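Local coordinates for protein polyguluronate lyase (Corynebacterium sp., PDB 1UAI) that probably cleaves the poly(alpha-L-guluronate) blocks of alginate as a lyase, using a jellyroll beta-sandwich fold, at residues 95-100 / 219-224. Numbering follows the deposited sequence.
Sequences HTMVFR and LQVTHS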
# COMPACT_ATOMS: atom_id res chain seq x y z
N HIS A 95 15.37 -8.61 -3.86
CA HIS A 95 14.24 -8.27 -3.01
C HIS A 95 12.96 -8.25 -3.81
O HIS A 95 12.80 -7.47 -4.75
CB HIS A 95 14.55 -6.93 -2.36
CG HIS A 95 15.93 -6.90 -1.77
ND1 HIS A 95 17.03 -6.45 -2.46
CD2 HIS A 95 16.39 -7.41 -0.61
CE1 HIS A 95 18.12 -6.69 -1.75
NE2 HIS A 95 17.76 -7.27 -0.62
N THR A 96 12.03 -9.11 -3.40
CA THR A 96 10.78 -9.27 -4.12
C THR A 96 9.51 -9.12 -3.30
O THR A 96 9.45 -9.56 -2.15
CB THR A 96 10.73 -10.69 -4.74
OG1 THR A 96 11.93 -10.94 -5.48
CG2 THR A 96 9.52 -10.85 -5.65
N MET A 97 8.51 -8.48 -3.89
CA MET A 97 7.19 -8.41 -3.27
C MET A 97 6.20 -8.76 -4.36
O MET A 97 6.17 -8.13 -5.42
CB MET A 97 6.82 -7.04 -2.70
CG MET A 97 5.35 -7.05 -2.21
SD MET A 97 4.78 -5.72 -1.15
CE MET A 97 4.86 -4.34 -2.30
N VAL A 98 5.41 -9.79 -4.10
CA VAL A 98 4.36 -10.21 -5.01
C VAL A 98 3.07 -9.97 -4.24
O VAL A 98 2.94 -10.37 -3.08
CB VAL A 98 4.43 -11.71 -5.35
CG1 VAL A 98 3.24 -12.11 -6.22
CG2 VAL A 98 5.73 -12.02 -6.06
N PHE A 99 2.12 -9.30 -4.88
CA PHE A 99 0.86 -9.02 -4.22
C PHE A 99 -0.29 -9.10 -5.21
O PHE A 99 -0.11 -8.94 -6.41
CB PHE A 99 0.89 -7.63 -3.57
CG PHE A 99 1.01 -6.50 -4.55
CD1 PHE A 99 -0.12 -5.90 -5.09
CD2 PHE A 99 2.27 -6.04 -4.96
CE1 PHE A 99 -0.01 -4.86 -6.01
CE2 PHE A 99 2.38 -5.01 -5.88
CZ PHE A 99 1.24 -4.42 -6.41
N ARG A 100 -1.47 -9.40 -4.68
CA ARG A 100 -2.68 -9.44 -5.50
C ARG A 100 -3.65 -8.52 -4.79
O ARG A 100 -3.93 -8.70 -3.61
CB ARG A 100 -3.25 -10.85 -5.58
CG ARG A 100 -2.43 -11.78 -6.45
CD ARG A 100 -3.05 -13.15 -6.56
NE ARG A 100 -2.13 -14.08 -7.20
CZ ARG A 100 -2.35 -15.39 -7.33
NH1 ARG A 100 -3.47 -15.92 -6.86
NH2 ARG A 100 -1.44 -16.15 -7.92
N LEU A 219 -0.02 -11.53 -0.41
CA LEU A 219 1.08 -10.65 -0.04
C LEU A 219 2.28 -11.52 0.32
O LEU A 219 2.26 -12.21 1.34
CB LEU A 219 0.70 -9.77 1.15
CG LEU A 219 1.77 -8.79 1.63
CD1 LEU A 219 2.08 -7.78 0.53
CD2 LEU A 219 1.27 -8.08 2.88
N GLN A 220 3.31 -11.47 -0.51
CA GLN A 220 4.50 -12.28 -0.30
C GLN A 220 5.77 -11.45 -0.51
O GLN A 220 5.93 -10.81 -1.54
CB GLN A 220 4.50 -13.46 -1.29
CG GLN A 220 3.14 -14.13 -1.49
CD GLN A 220 3.15 -15.21 -2.57
OE1 GLN A 220 3.77 -15.06 -3.62
NE2 GLN A 220 2.44 -16.30 -2.31
N VAL A 221 6.66 -11.47 0.47
CA VAL A 221 7.93 -10.76 0.38
C VAL A 221 9.06 -11.74 0.63
O VAL A 221 8.99 -12.56 1.54
CB VAL A 221 8.01 -9.61 1.40
CG1 VAL A 221 9.45 -9.14 1.56
CG2 VAL A 221 7.14 -8.44 0.94
N THR A 222 10.09 -11.67 -0.21
CA THR A 222 11.25 -12.54 -0.05
C THR A 222 12.52 -11.74 -0.26
O THR A 222 12.54 -10.71 -0.95
CB THR A 222 11.23 -13.71 -1.06
OG1 THR A 222 11.36 -13.21 -2.39
CG2 THR A 222 9.94 -14.51 -0.94
N HIS A 223 13.59 -12.23 0.35
CA HIS A 223 14.90 -11.60 0.27
C HIS A 223 15.95 -12.70 0.20
O HIS A 223 15.90 -13.66 0.96
CB HIS A 223 15.16 -10.75 1.52
CG HIS A 223 14.25 -9.56 1.63
ND1 HIS A 223 14.37 -8.45 0.82
CD2 HIS A 223 13.20 -9.32 2.45
CE1 HIS A 223 13.43 -7.58 1.14
NE2 HIS A 223 12.71 -8.08 2.12
N SER A 224 16.90 -12.57 -0.73
CA SER A 224 17.96 -13.55 -0.85
C SER A 224 19.24 -12.87 -1.32
O SER A 224 19.20 -11.65 -1.55
CB SER A 224 17.57 -14.67 -1.82
OG SER A 224 17.47 -14.18 -3.15
OXT SER A 224 20.26 -13.58 -1.46
O HOH W 1 13.59 -12.07 -3.53
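The carbonyl oxygen of Q220 takes the backbone N-H of V98 at 2.8 Å (N to O) and also receives the CA-H of M97, whose CA lies 3.2 Å away. T96 O likewise receives the N-H of T222 and a CA-H contact from V221. With the reciprocal bonds T96 N to T222 O and Q220 N to V98 O, two hydrogen-bonded pairs, T96–T222 and V98–Q220, alternate with the non-hydrogen-bonded pairs H95–H223, M97–V221 and F99–L219 in a regular antiparallel ladder.

On the face bearing T96 and T222, the two threonines run side by side, and one water joins their hydroxyls, 2.8 Å from T96 OG1 and 2.8 Å from T222 OG1. T222 OG1 sits between its own backbone N and carbonyl carbon (chi1 65°), which brings it within 3.5 Å of T96 CB. Farther along, the amide oxygen OE1 of Q220 rests beside V98 CB at 3.8 Å.

The face bearing M97, F99, L219 and V221 is apolar. M97 runs out extended as far as SD, CG anti to the backbone N (chi1 174°), and then turns so that its end leads away from the partner strand; CG meets V221 CG2 and SD reaches L219 CD1 at 3.8 Å. At the end where H95 and H223 pair, the two rings lie close together, their detailed fit doubtful; W88 stacks on H95, and H223 NE2 is hydrogen-bonded to E77.

These strands are central neighbours in the seven-stranded sheet of the jellyroll: 95-105 is flanked by 158-165 and 211-223 by 54-59, while M97, L219 and V221 pack against W16, F190 and A192 of the opposing sheet.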